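Long-range contacts in cyclohexadienyl dehydratase (Synthetic construct, PDB 5JOS), which probably catalyses the dehydration and decarboxylation of prephenate and arogenate in phenylalanine biosynthesis, on the fold of a periplasmic solute-binding protein: residues Gly28-Tyr33 / Thr69-Leu74; Thr46-Asp51 / Lys239-Trp244; Lys99-Asp104 / Met213-Gln218; Gly142-Phe147 / Val177-Thr182. All coordinates share one frame; numbering follows the deposited sequence.

Contact 1: Gly28-Tyr33 / Thr69-Leu74; sequences GTTGDY and TTWPTL
Thr69 N donates to Thr29 O (3.0 Å) where the parallel strands 24-29 and 63-68 run out together, at their C-terminal ends, in one lobe of this periplasmic binding protein fold. Just past it, Thr30 CA brings a C-H onto Thr69 O, and the chains then part into two loops that Trp71 joins again. The Thr30 methyl CG2 sits over one face of the indole, 3.8 Å from the centroid of its five-membered ring and 20° off the normal. At the ring edge, Trp71 NE1 gives its hydrogen in plane to the syn lone pair of Asp32 OD1 (2.9 Å), the carboxylate nearly coplanar with the indole (9°). A water bridges Asp32 OD2 (2.6 Å) and Trp71 N (3.0 Å). Tyr33 crosses the indole at about a right angle, CD2 touching CZ2; its hydroxyl bonds instead to Lys209. A leucine in place of Trp71 would probably leave Asp32 OD1 without its in-plane donor and the Thr30 methyl without its aromatic face. A chi1 of 63° sets Thr30 OG1 between backbone N and carbonyl carbon, with CG2 over the indole and OG1 meeting Asp32 OD1 as a second donor (2.7 Å), from above the carboxylate plane.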
loop_
_atom_site.group_PDB
_atom_site.type_symbol
_atom_site.label_atom_id
_atom_site.label_comp_id
_atom_site.label_asym_id
_atom_site.label_seq_id
_atom_site.Cartn_x
_atom_site.Cartn_y
_atom_site.Cartn_z
ATOM N N GLY A 28 -15.559 -3.215 -5.468
ATOM C CA GLY A 28 -14.869 -3.938 -6.465
ATOM C C GLY A 28 -13.500 -4.392 -5.962
ATOM O O GLY A 28 -12.741 -3.616 -5.409
ATOM N N THR A 29 -13.169 -5.652 -6.184
ATOM C CA THR A 29 -11.864 -6.152 -5.724
ATOM C C THR A 29 -11.410 -7.328 -6.579
ATOM O O THR A 29 -12.251 -8.085 -7.124
ATOM C CB THR A 29 -11.941 -6.443 -4.203
ATOM O OG1 THR A 29 -10.627 -6.403 -3.622
ATOM C CG2 THR A 29 -12.585 -7.809 -3.980
ATOM N N THR A 30 -10.086 -7.530 -6.705
ATOM C CA THR A 30 -9.574 -8.593 -7.616
ATOM C C THR A 30 -9.391 -9.929 -6.966
ATOM O O THR A 30 -9.506 -10.929 -7.652
ATOM C CB THR A 30 -8.281 -8.184 -8.335
ATOM O OG1 THR A 30 -7.207 -7.959 -7.394
ATOM C CG2 THR A 30 -8.543 -6.892 -9.079
ATOM N N GLY A 31 -9.125 -10.010 -5.657
ATOM C CA GLY A 31 -8.950 -11.346 -5.040
ATOM C C GLY A 31 -7.699 -12.100 -5.498
ATOM O O GLY A 31 -7.572 -13.283 -5.267
ATOM N N ASP A 32 -6.766 -11.396 -6.129
ATOM C CA ASP A 32 -5.531 -12.013 -6.628
ATOM C C ASP A 32 -4.271 -11.281 -6.207
ATOM O O ASP A 32 -3.221 -11.422 -6.833
ATOM C CB ASP A 32 -5.606 -12.127 -8.151
ATOM C CG ASP A 32 -5.621 -10.771 -8.852
ATOM O OD1 ASP A 32 -5.416 -9.744 -8.205
ATOM O OD2 ASP A 32 -5.806 -10.743 -10.081
ATOM N N TYR A 33 -4.385 -10.556 -5.101
ATOM C CA TYR A 33 -3.343 -9.675 -4.665
ATOM C C TYR A 33 -3.104 -9.656 -3.154
ATOM O O TYR A 33 -3.573 -8.748 -2.450
ATOM C CB TYR A 33 -3.671 -8.258 -5.168
ATOM C CG TYR A 33 -2.611 -7.203 -4.896
ATOM C CD1 TYR A 33 -1.270 -7.509 -4.631
ATOM C CD2 TYR A 33 -2.953 -5.853 -4.963
ATOM C CE1 TYR A 33 -0.322 -6.489 -4.463
ATOM C CE2 TYR A 33 -2.038 -4.870 -4.762
ATOM C CZ TYR A 33 -0.732 -5.163 -4.524
ATOM O OH TYR A 33 0.104 -4.069 -4.352
ATOM N N THR A 69 -13.686 -8.178 -9.807
ATOM C CA THR A 69 -13.229 -7.518 -11.005
ATOM C C THR A 69 -11.799 -8.060 -11.250
ATOM O O THR A 69 -11.271 -8.857 -10.434
ATOM C CB THR A 69 -13.320 -5.973 -10.854
ATOM O OG1 THR A 69 -13.079 -5.293 -12.097
ATOM C CG2 THR A 69 -12.344 -5.496 -9.914
ATOM N N THR A 70 -11.190 -7.640 -12.348
ATOM C CA THR A 70 -9.855 -8.102 -12.722
ATOM C C THR A 70 -9.051 -6.879 -13.153
ATOM O O THR A 70 -9.622 -5.817 -13.501
ATOM C CB THR A 70 -9.894 -9.042 -13.943
ATOM O OG1 THR A 70 -10.225 -8.261 -15.079
ATOM C CG2 THR A 70 -10.961 -10.199 -13.810
ATOM N N TRP A 71 -7.731 -7.017 -13.211
ATOM C CA TRP A 71 -6.936 -5.846 -13.541
ATOM C C TRP A 71 -7.250 -5.289 -14.932
ATOM O O TRP A 71 -7.299 -4.088 -15.060
ATOM C CB TRP A 71 -5.419 -6.080 -13.298
ATOM C CG TRP A 71 -5.174 -6.365 -11.828
ATOM C CD1 TRP A 71 -5.091 -7.607 -11.236
ATOM C CD2 TRP A 71 -5.145 -5.427 -10.784
ATOM N NE1 TRP A 71 -4.965 -7.461 -9.897
ATOM C CE2 TRP A 71 -5.011 -6.144 -9.583
ATOM C CE3 TRP A 71 -5.199 -4.032 -10.733
ATOM C CZ2 TRP A 71 -4.956 -5.535 -8.374
ATOM C CZ3 TRP A 71 -5.189 -3.449 -9.538
ATOM C CH2 TRP A 71 -5.041 -4.193 -8.354
ATOM N N PRO A 72 -7.509 -6.146 -15.925
ATOM C CA PRO A 72 -7.862 -5.754 -17.260
ATOM C C PRO A 72 -9.225 -5.097 -17.359
ATOM O O PRO A 72 -9.441 -4.377 -18.253
ATOM C CB PRO A 72 -7.937 -7.104 -18.025
ATOM C CG PRO A 72 -6.930 -7.938 -17.302
ATOM C CD PRO A 72 -7.242 -7.607 -15.883
ATOM N N THR A 73 -10.139 -5.331 -16.449
ATOM C CA THR A 73 -11.455 -4.694 -16.568
ATOM C C THR A 73 -11.745 -3.745 -15.428
ATOM O O THR A 73 -12.863 -3.271 -15.276
ATOM C CB THR A 73 -12.539 -5.772 -16.516
ATOM O OG1 THR A 73 -12.368 -6.504 -15.315
ATOM C CG2 THR A 73 -12.435 -6.696 -17.727
ATOM N N LEU A 74 -10.755 -3.460 -14.606
ATOM C CA LEU A 74 -11.006 -2.655 -13.418
ATOM C C LEU A 74 -11.598 -1.298 -13.778
ATOM O O LEU A 74 -12.518 -0.790 -13.119
ATOM C CB LEU A 74 -9.694 -2.387 -12.754
ATOM C CG LEU A 74 -9.656 -1.558 -11.490
ATOM C CD1 LEU A 74 -10.407 -2.290 -10.365
ATOM C CD2 LEU A 74 -8.221 -1.273 -11.044
HETATM O O HOH W 1 -7.133 -9.677 -12.049
#

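Contact 2: Thr46-Asp51 / Lys239-Trp244; sequences TGFDID and KLYEKW
Trp244 lays its indole against the backbone at Gly47 and Phe48 and reaches Asp51 with its ring nitrogen. Gly47 CA sits over one face, 3.6 Å from the centroid of the six-membered ring, and Phe48 CB makes a second CH-pi contact with the five-membered ring. Trp244 NE1 donates to Asp51 OD2 (3.0 Å) with the oxygen in the ring plane, yet the bond arrives 60° out of the carboxylate plane. Lys243 NZ takes the syn lone pair of Asp51 OD2 in a 3.1 Å salt bridge. Extended beyond CG, Lys243 runs back along the opposite face, CE 3.3 Å above the plane toward the rim, so the indole has Gly47-Phe48 on one face and part of the lysine chain on the other. Farther out, the Phe48 ring takes Leu240 CD1 over a face, while CE2 meets Leu240 CB and Tyr241 CD1, each at 3.8 Å. Tyr241 bonds by its hydroxyl to Tyr106 O, and both rings rest on Met107. Asp51 is set in place by its own helix, its N bonded to Gly47 O. This is helix-to-helix packing, the first turn of helix 48-60, with Gly47 at the N-cap position, against the C-terminal helix 236-245 of the periplasmic binding protein fold.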
loop_
_atom_site.group_PDB
_atom_site.type_symbol
_atom_site.label_atom_id
_atom_site.label_comp_id
_atom_site.label_asym_id
_atom_site.label_seq_id
_atom_site.Cartn_x
_atom_site.Cartn_y
_atom_site.Cartn_z
ATOM N N THR A 46 -10.258 -12.328 1.729
ATOM C CA THR A 46 -9.454 -12.007 2.882
ATOM C C THR A 46 -8.384 -10.989 2.472
ATOM O O THR A 46 -8.012 -10.899 1.287
ATOM C CB THR A 46 -8.901 -13.281 3.532
ATOM O OG1 THR A 46 -8.191 -12.938 4.706
ATOM C CG2 THR A 46 -7.909 -14.068 2.662
ATOM N N GLY A 47 -7.945 -10.202 3.455
ATOM C CA GLY A 47 -6.854 -9.285 3.260
ATOM C C GLY A 47 -7.048 -7.939 3.924
ATOM O O GLY A 47 -8.131 -7.604 4.418
ATOM N N PHE A 48 -5.988 -7.149 3.847
ATOM C CA PHE A 48 -5.966 -5.785 4.349
ATOM C C PHE A 48 -7.164 -4.927 3.917
ATOM O O PHE A 48 -7.835 -4.322 4.757
ATOM C CB PHE A 48 -4.632 -5.171 3.869
ATOM C CG PHE A 48 -4.306 -3.772 4.371
ATOM C CD1 PHE A 48 -4.928 -2.660 3.839
ATOM C CD2 PHE A 48 -3.251 -3.569 5.206
ATOM C CE1 PHE A 48 -4.564 -1.382 4.231
ATOM C CE2 PHE A 48 -2.886 -2.286 5.631
ATOM C CZ PHE A 48 -3.553 -1.197 5.147
ATOM N N ASP A 49 -7.423 -4.834 2.605
ATOM C CA ASP A 49 -8.499 -3.988 2.164
ATOM C C ASP A 49 -9.899 -4.635 2.229
ATOM O O ASP A 49 -10.915 -3.913 2.057
ATOM C CB ASP A 49 -8.239 -3.442 0.790
ATOM C CG ASP A 49 -7.206 -2.344 0.803
ATOM O OD1 ASP A 49 -7.160 -1.528 1.765
ATOM O OD2 ASP A 49 -6.439 -2.249 -0.192
ATOM N N ILE A 50 -9.939 -5.937 2.531
ATOM C CA ILE A 50 -11.180 -6.632 2.783
ATOM C C ILE A 50 -11.586 -6.243 4.151
ATOM O O ILE A 50 -12.771 -5.916 4.344
ATOM C CB ILE A 50 -11.043 -8.124 2.642
ATOM C CG1 ILE A 50 -10.500 -8.495 1.286
ATOM C CG2 ILE A 50 -12.346 -8.879 2.971
ATOM C CD1 ILE A 50 -11.308 -8.083 0.086
ATOM N N ASP A 51 -10.620 -6.226 5.089
ATOM C CA ASP A 51 -10.891 -5.713 6.388
ATOM C C ASP A 51 -11.358 -4.230 6.297
ATOM O O ASP A 51 -12.265 -3.789 7.025
ATOM C CB ASP A 51 -9.658 -5.769 7.273
ATOM C CG ASP A 51 -9.323 -7.131 7.747
ATOM O OD1 ASP A 51 -10.036 -8.099 7.413
ATOM O OD2 ASP A 51 -8.366 -7.229 8.571
ATOM N N LYS A 239 -2.842 -0.938 13.224
ATOM C CA LYS A 239 -3.128 -2.343 13.571
ATOM C C LYS A 239 -3.186 -3.182 12.304
ATOM O O LYS A 239 -2.720 -4.289 12.254
ATOM C CB LYS A 239 -4.465 -2.466 14.299
ATOM C CG LYS A 239 -4.298 -2.522 15.782
ATOM C CD LYS A 239 -4.229 -1.146 16.409
ATOM C CE LYS A 239 -5.103 -1.117 17.657
ATOM N NZ LYS A 239 -5.280 0.268 18.185
ATOM N N LEU A 240 -3.732 -2.617 11.264
ATOM C CA LEU A 240 -3.745 -3.279 9.987
ATOM C C LEU A 240 -2.362 -3.485 9.400
ATOM O O LEU A 240 -2.073 -4.537 8.805
ATOM C CB LEU A 240 -4.572 -2.464 8.994
ATOM C CG LEU A 240 -6.081 -2.434 9.247
ATOM C CD1 LEU A 240 -6.725 -1.498 8.200
ATOM C CD2 LEU A 240 -6.604 -3.837 9.068
ATOM N N TYR A 241 -1.511 -2.466 9.500
ATOM C CA TYR A 241 -0.105 -2.620 9.063
ATOM C C TYR A 241 0.551 -3.746 9.826
ATOM O O TYR A 241 1.253 -4.621 9.296
ATOM C CB TYR A 241 0.689 -1.344 9.346
ATOM C CG TYR A 241 0.637 -0.291 8.244
ATOM C CD1 TYR A 241 -0.546 0.021 7.626
ATOM C CD2 TYR A 241 1.793 0.427 7.860
ATOM C CE1 TYR A 241 -0.624 0.989 6.648
ATOM C CE2 TYR A 241 1.721 1.413 6.855
ATOM C CZ TYR A 241 0.503 1.692 6.295
ATOM O OH TYR A 241 0.366 2.641 5.294
ATOM N N GLU A 242 0.297 -3.759 11.106
ATOM C CA GLU A 242 0.884 -4.778 11.895
ATOM C C GLU A 242 0.389 -6.187 11.494
ATOM O O GLU A 242 1.186 -7.107 11.230
ATOM C CB GLU A 242 0.553 -4.432 13.314
ATOM C CG GLU A 242 1.011 -5.394 14.315
ATOM C CD GLU A 242 0.690 -4.801 15.657
ATOM O OE1 GLU A 242 -0.196 -5.332 16.334
ATOM O OE2 GLU A 242 1.239 -3.720 15.959
ATOM N N LYS A 243 -0.924 -6.337 11.477
ATOM C CA LYS A 243 -1.569 -7.597 11.161
ATOM C C LYS A 243 -1.174 -8.113 9.751
ATOM O O LYS A 243 -0.786 -9.263 9.591
ATOM C CB LYS A 243 -3.080 -7.421 11.244
ATOM C CG LYS A 243 -3.876 -8.647 10.848
ATOM C CD LYS A 243 -5.390 -8.439 10.927
ATOM C CE LYS A 243 -6.060 -9.742 10.495
ATOM N NZ LYS A 243 -7.551 -9.633 10.274
ATOM N N TRP A 244 -1.301 -7.281 8.744
ATOM C CA TRP A 244 -1.108 -7.721 7.370
ATOM C C TRP A 244 0.295 -7.502 6.825
ATOM O O TRP A 244 0.685 -8.229 5.998
ATOM C CB TRP A 244 -2.138 -7.004 6.440
ATOM C CG TRP A 244 -3.532 -7.386 6.731
ATOM C CD1 TRP A 244 -4.441 -6.668 7.399
ATOM C CD2 TRP A 244 -4.148 -8.648 6.421
ATOM N NE1 TRP A 244 -5.624 -7.361 7.489
ATOM C CE2 TRP A 244 -5.454 -8.596 6.898
ATOM C CE3 TRP A 244 -3.694 -9.812 5.770
ATOM C CZ2 TRP A 244 -6.334 -9.666 6.815
ATOM C CZ3 TRP A 244 -4.565 -10.883 5.659
ATOM C CH2 TRP A 244 -5.892 -10.807 6.195
#

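Contact 3: Lys99-Asp104 / Met213-Gln218; sequences KADFSD and MPKGDQ
Asp101 and Met213 form an antiparallel hydrogen-bonded pair, Asp101 N to Met213 O at 2.8 Å and Met213 N to Asp101 O at 2.7 Å. From this bridge the Asp101 side chain reaches across the loop that follows Met213. Its CB passes 3.8 Å from Met213 O; with CG anti to the carbonyl carbon (chi1 -81°), the carboxylate is carried over Lys215, where CG lies against the CA and CG of that lysine. OD1 touches Lys215 CG at 3.7 Å, but the ammonium NZ stays 4.4 Å from OD1, too far for a salt bridge, and makes a weak bond to Lys98 O instead. OD2 takes a weak hydrogen bond from Gly216 N (3.3 Å), and a water lies 2.8 Å from OD2, close to Pro214 O as well. On the same side of the sheet, the bend of Met213 at chi3 (-77°) brings its CE to Ser103 N at 3.7 Å. Strand 101-102 forms an edge of a three-stranded antiparallel sheet with strand 205-213 in the middle; Met213 packs on Leu221 and Val224 of helix 218-233, and Ala100 and Pro214 meet Leu78 of helix 74-79.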
loop_
_atom_site.group_PDB
_atom_site.type_symbol
_atom_site.label_atom_id
_atom_site.label_comp_id
_atom_site.label_asym_id
_atom_site.label_seq_id
_atom_site.Cartn_x
_atom_site.Cartn_y
_atom_site.Cartn_z
ATOM N N LYS A 99 -9.427 8.428 -15.367
ATOM C CA LYS A 99 -10.742 7.892 -15.553
ATOM C C LYS A 99 -11.414 7.664 -14.235
ATOM O O LYS A 99 -12.496 7.102 -14.262
ATOM C CB LYS A 99 -10.664 6.535 -16.267
ATOM C CG LYS A 99 -9.872 6.536 -17.599
ATOM C CD LYS A 99 -8.945 5.314 -17.611
ATOM C CE LYS A 99 -7.925 5.287 -18.748
ATOM N NZ LYS A 99 -8.652 5.016 -20.010
ATOM N N ALA A 100 -10.784 8.031 -13.112
ATOM C CA ALA A 100 -11.342 7.736 -11.767
ATOM C C ALA A 100 -10.845 8.741 -10.758
ATOM O O ALA A 100 -9.878 9.440 -11.010
ATOM C CB ALA A 100 -10.961 6.357 -11.318
ATOM N N ASP A 101 -11.559 8.905 -9.665
ATOM C CA ASP A 101 -11.080 9.730 -8.587
ATOM C C ASP A 101 -10.455 8.749 -7.528
ATOM O O ASP A 101 -10.947 7.658 -7.276
ATOM C CB ASP A 101 -12.242 10.462 -7.900
ATOM C CG ASP A 101 -12.742 11.733 -8.620
ATOM O OD1 ASP A 101 -11.929 12.380 -9.318
ATOM O OD2 ASP A 101 -13.972 12.072 -8.442
ATOM N N PHE A 102 -9.419 9.181 -6.853
ATOM C CA PHE A 102 -8.839 8.433 -5.749
ATOM C C PHE A 102 -9.039 9.162 -4.415
ATOM O O PHE A 102 -8.909 10.372 -4.362
ATOM C CB PHE A 102 -7.356 8.272 -6.025
ATOM C CG PHE A 102 -7.033 7.132 -6.939
ATOM C CD1 PHE A 102 -6.824 5.886 -6.433
ATOM C CD2 PHE A 102 -6.854 7.337 -8.268
ATOM C CE1 PHE A 102 -6.453 4.833 -7.218
ATOM C CE2 PHE A 102 -6.510 6.271 -9.100
ATOM C CZ PHE A 102 -6.302 5.031 -8.578
ATOM N N SER A 103 -9.342 8.407 -3.371
ATOM C CA SER A 103 -9.168 8.843 -2.010
ATOM C C SER A 103 -7.777 9.349 -1.749
ATOM O O SER A 103 -6.871 9.032 -2.454
ATOM C CB SER A 103 -9.423 7.666 -1.059
ATOM O OG SER A 103 -8.403 6.726 -0.974
ATOM N N ASP A 104 -7.623 10.058 -0.646
ATOM C CA ASP A 104 -6.311 10.290 -0.098
ATOM C C ASP A 104 -5.612 8.930 0.147
ATOM O O ASP A 104 -6.275 7.899 0.288
ATOM C CB ASP A 104 -6.390 11.039 1.227
ATOM C CG ASP A 104 -6.945 12.401 1.082
ATOM O OD1 ASP A 104 -6.768 13.013 0.049
ATOM O OD2 ASP A 104 -7.533 12.867 2.045
ATOM N N MET A 213 -12.708 5.594 -6.956
ATOM C CA MET A 213 -14.133 5.944 -7.048
ATOM C C MET A 213 -14.498 6.519 -8.437
ATOM O O MET A 213 -13.626 7.113 -9.104
ATOM C CB MET A 213 -14.471 7.011 -5.952
ATOM C CG MET A 213 -14.681 6.352 -4.601
ATOM S SD MET A 213 -14.676 7.411 -3.129
ATOM C CE MET A 213 -12.948 7.597 -3.073
ATOM N N PRO A 214 -15.746 6.348 -8.886
ATOM C CA PRO A 214 -16.085 6.973 -10.187
ATOM C C PRO A 214 -16.024 8.477 -10.062
ATOM O O PRO A 214 -16.301 9.041 -9.036
ATOM C CB PRO A 214 -17.506 6.482 -10.481
ATOM C CG PRO A 214 -18.052 6.099 -9.154
ATOM C CD PRO A 214 -16.898 5.623 -8.321
ATOM N N LYS A 215 -15.522 9.120 -11.091
ATOM C CA LYS A 215 -15.456 10.587 -11.162
ATOM C C LYS A 215 -16.766 11.337 -10.965
ATOM O O LYS A 215 -17.874 10.907 -11.363
ATOM C CB LYS A 215 -14.858 11.034 -12.493
ATOM C CG LYS A 215 -13.324 11.127 -12.529
ATOM C CD LYS A 215 -12.992 11.674 -13.912
ATOM C CE LYS A 215 -11.832 12.626 -13.930
ATOM N NZ LYS A 215 -10.657 11.892 -13.468
ATOM N N GLY A 216 -16.640 12.509 -10.374
ATOM C CA GLY A 216 -17.820 13.415 -10.251
ATOM C C GLY A 216 -18.730 13.249 -9.057
ATOM O O GLY A 216 -19.805 13.819 -9.021
ATOM N N ASP A 217 -18.393 12.413 -8.060
ATOM C CA ASP A 217 -19.235 12.435 -6.843
ATOM C C ASP A 217 -18.399 12.897 -5.719
ATOM O O ASP A 217 -17.747 12.026 -4.986
ATOM C CB ASP A 217 -19.945 11.107 -6.530
ATOM C CG ASP A 217 -21.192 11.323 -5.593
ATOM O OD1 ASP A 217 -21.100 11.313 -4.321
ATOM O OD2 ASP A 217 -22.299 11.585 -6.137
ATOM N N GLN A 218 -18.355 14.226 -5.516
ATOM C CA GLN A 218 -17.434 14.681 -4.419
ATOM C C GLN A 218 -17.970 14.276 -3.032
ATOM O O GLN A 218 -17.202 14.259 -2.081
ATOM C CB GLN A 218 -17.046 16.167 -4.450
ATOM C CG GLN A 218 -15.947 16.548 -5.446
ATOM C CD GLN A 218 -14.980 15.433 -5.917
ATOM O OE1 GLN A 218 -15.317 14.519 -6.740
ATOM N NE2 GLN A 218 -13.736 15.548 -5.466
HETATM O O HOH W 2 -15.686 10.535 -6.934
#

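Contact 4: Gly142-Phe147 / Val177-Thr182; sequences GTNEKF and VMITDT
Asn144 points its amide at the backbone of Ile179 and Thr180, while Phe147, one turn on, meets the Ile179 side chain. Both project from helix 143-151 onto strand 177-181 of the mixed five-stranded sheet, an alpha-on-beta layer in the second lobe of the periplasmic binding protein fold; the axes of segments 143-147 and 177-181 approach to 7.7 Å, their N-to-C directions 128° apart. No direct hydrogen bond links the segments. A chi1 of -62° sets the Asn144 amide beside its own backbone N and turns it to the strand, where it lies against the peptide between Ile179 and Thr180: CG is 3.3 Å from Ile179 O, and OD1 is 3.3 Å from Thr180 CA. The Phe147 side chain crosses that of Ile179 at about a right angle, ring carbon CD1 meeting the methyl CG2 obliquely at 4.0 Å; the same methyl is 4.0 Å from Asn144 OD1, wedged between amide and ring. Beyond the segments, Asn144 OD1 accepts from Lys111 NZ and ND2 donates to Asn139 OD1, which fixes the rotation of the amide. Lys111 also makes a salt bridge with Asp181. Replacing Asn144 by an alanine is likely to leave Lys111 and Asn139 each short of a partner and to break the link to Asp181 through water. In that link one water accepts twice, from Asn144 ND2 at 3.0 Å and from Asp181 N at 3.1 Å.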
loop_
_atom_site.group_PDB
_atom_site.type_symbol
_atom_site.label_atom_id
_atom_site.label_comp_id
_atom_site.label_asym_id
_atom_site.label_seq_id
_atom_site.Cartn_x
_atom_site.Cartn_y
_atom_site.Cartn_z
ATOM N N GLY A 142 19.390 -1.203 -12.153
ATOM C CA GLY A 142 17.993 -0.641 -12.162
ATOM C C GLY A 142 17.826 0.441 -11.092
ATOM O O GLY A 142 18.782 1.118 -10.669
ATOM N N THR A 143 16.599 0.562 -10.605
ATOM C CA THR A 143 16.238 1.603 -9.676
ATOM C C THR A 143 16.874 1.461 -8.282
ATOM O O THR A 143 17.078 2.483 -7.604
ATOM C CB THR A 143 14.667 1.724 -9.628
ATOM O OG1 THR A 143 14.075 0.440 -9.414
ATOM C CG2 THR A 143 14.192 2.144 -10.918
ATOM N N ASN A 144 17.169 0.236 -7.805
ATOM C CA ASN A 144 17.809 0.110 -6.529
ATOM C C ASN A 144 19.190 0.712 -6.583
ATOM O O ASN A 144 19.549 1.503 -5.712
ATOM C CB ASN A 144 17.864 -1.345 -6.071
ATOM C CG ASN A 144 16.503 -1.928 -5.896
ATOM O OD1 ASN A 144 15.563 -1.229 -5.429
ATOM N ND2 ASN A 144 16.356 -3.213 -6.246
ATOM N N GLU A 145 19.968 0.355 -7.621
ATOM C CA GLU A 145 21.270 0.881 -7.719
ATOM C C GLU A 145 21.236 2.430 -7.895
ATOM O O GLU A 145 21.936 3.209 -7.204
ATOM C CB GLU A 145 22.024 0.200 -8.881
ATOM C CG GLU A 145 23.384 0.930 -9.068
ATOM C CD GLU A 145 24.357 0.260 -10.033
ATOM O OE1 GLU A 145 23.927 -0.553 -10.908
ATOM O OE2 GLU A 145 25.558 0.606 -9.861
ATOM N N LYS A 146 20.400 2.872 -8.799
ATOM C CA LYS A 146 20.252 4.309 -9.033
ATOM C C LYS A 146 19.776 5.087 -7.769
ATOM O O LYS A 146 20.244 6.167 -7.469
ATOM C CB LYS A 146 19.293 4.439 -10.217
ATOM C CG LYS A 146 18.820 5.815 -10.592
ATOM C CD LYS A 146 17.417 5.679 -11.216
ATOM C CE LYS A 146 17.199 6.553 -12.433
ATOM N NZ LYS A 146 17.694 7.934 -12.228
ATOM N N PHE A 147 18.899 4.533 -6.965
ATOM C CA PHE A 147 18.516 5.223 -5.741
ATOM C C PHE A 147 19.767 5.400 -4.836
ATOM O O PHE A 147 20.011 6.457 -4.202
ATOM C CB PHE A 147 17.465 4.403 -4.955
ATOM C CG PHE A 147 17.035 5.056 -3.706
ATOM C CD1 PHE A 147 17.754 4.864 -2.525
ATOM C CD2 PHE A 147 15.899 5.876 -3.689
ATOM C CE1 PHE A 147 17.365 5.507 -1.344
ATOM C CE2 PHE A 147 15.529 6.516 -2.512
ATOM C CZ PHE A 147 16.237 6.307 -1.343
ATOM N N VAL A 177 22.446 -2.624 4.887
ATOM C CA VAL A 177 21.155 -2.133 4.368
ATOM C C VAL A 177 21.000 -2.553 2.921
ATOM O O VAL A 177 21.835 -2.196 2.085
ATOM C CB VAL A 177 21.130 -0.608 4.358
ATOM C CG1 VAL A 177 19.800 -0.099 3.762
ATOM C CG2 VAL A 177 21.381 0.017 5.753
ATOM N N MET A 178 19.913 -3.279 2.603
ATOM C CA MET A 178 19.589 -3.623 1.230
ATOM C C MET A 178 18.504 -2.671 0.784
ATOM O O MET A 178 17.562 -2.479 1.525
ATOM C CB MET A 178 19.093 -5.076 1.140
ATOM C CG MET A 178 18.620 -5.413 -0.265
ATOM S SD MET A 178 17.957 -7.080 -0.160
ATOM C CE MET A 178 17.320 -7.213 -1.827
ATOM N N ILE A 179 18.689 -2.020 -0.377
ATOM C CA ILE A 179 17.678 -1.191 -0.999
ATOM C C ILE A 179 16.937 -1.995 -1.989
ATOM O O ILE A 179 17.556 -2.568 -2.877
ATOM C CB ILE A 179 18.262 0.018 -1.768
ATOM C CG1 ILE A 179 19.104 0.825 -0.831
ATOM C CG2 ILE A 179 17.196 0.863 -2.388
ATOM C CD1 ILE A 179 18.379 1.440 0.355
ATOM N N THR A 180 15.596 -2.044 -1.817
ATOM C CA THR A 180 14.762 -2.823 -2.701
ATOM C C THR A 180 13.349 -2.250 -2.701
ATOM O O THR A 180 13.024 -1.454 -1.832
ATOM C CB THR A 180 14.802 -4.289 -2.248
ATOM O OG1 THR A 180 14.127 -5.110 -3.180
ATOM C CG2 THR A 180 14.184 -4.448 -0.950
ATOM N N ASP A 181 12.501 -2.678 -3.641
ATOM C CA ASP A 181 11.072 -2.328 -3.575
ATOM C C ASP A 181 10.423 -2.701 -2.269
ATOM O O ASP A 181 10.739 -3.733 -1.688
ATOM C CB ASP A 181 10.255 -2.977 -4.684
ATOM C CG ASP A 181 10.597 -2.432 -6.052
ATOM O OD1 ASP A 181 11.018 -1.296 -6.207
ATOM O OD2 ASP A 181 10.442 -3.162 -6.996
ATOM N N THR A 182 9.434 -1.897 -1.876
ATOM C CA THR A 182 8.744 -2.064 -0.634
ATOM C C THR A 182 8.219 -3.513 -0.473
ATOM O O THR A 182 8.419 -4.153 0.595
ATOM C CB THR A 182 7.635 -1.076 -0.479
ATOM O OG1 THR A 182 8.219 0.223 -0.527
ATOM C CG2 THR A 182 6.907 -1.289 0.838
HETATM O O HOH W 3 13.554 -4.378 -6.073
#

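How the contacts relate
From the N terminus, contact 1 opens at 28-33 and contact 2 at 46-51 before contact 1 closes at 69-74, so the two cross; they also touch, Thr29 OG1 packing on Ile50 CD1 at 4.1 Å. Contact 3 opens at 99-104. In the second lobe contact 4 opens at 142-147 and closes at 177-182, with 29 residues between; the chain returns to close contact 3 at 213-218 and contact 2 at 239-244. Contact 4 therefore lies within contact 3, and that within contact 2. Contact 1 ties two parallel strand ends, contact 2 helix 48-60 to helix 236-245, contact 3 strand 101-102 to strand 205-213; contact 4 stands apart, its centre about 32 Å from that of contact 3.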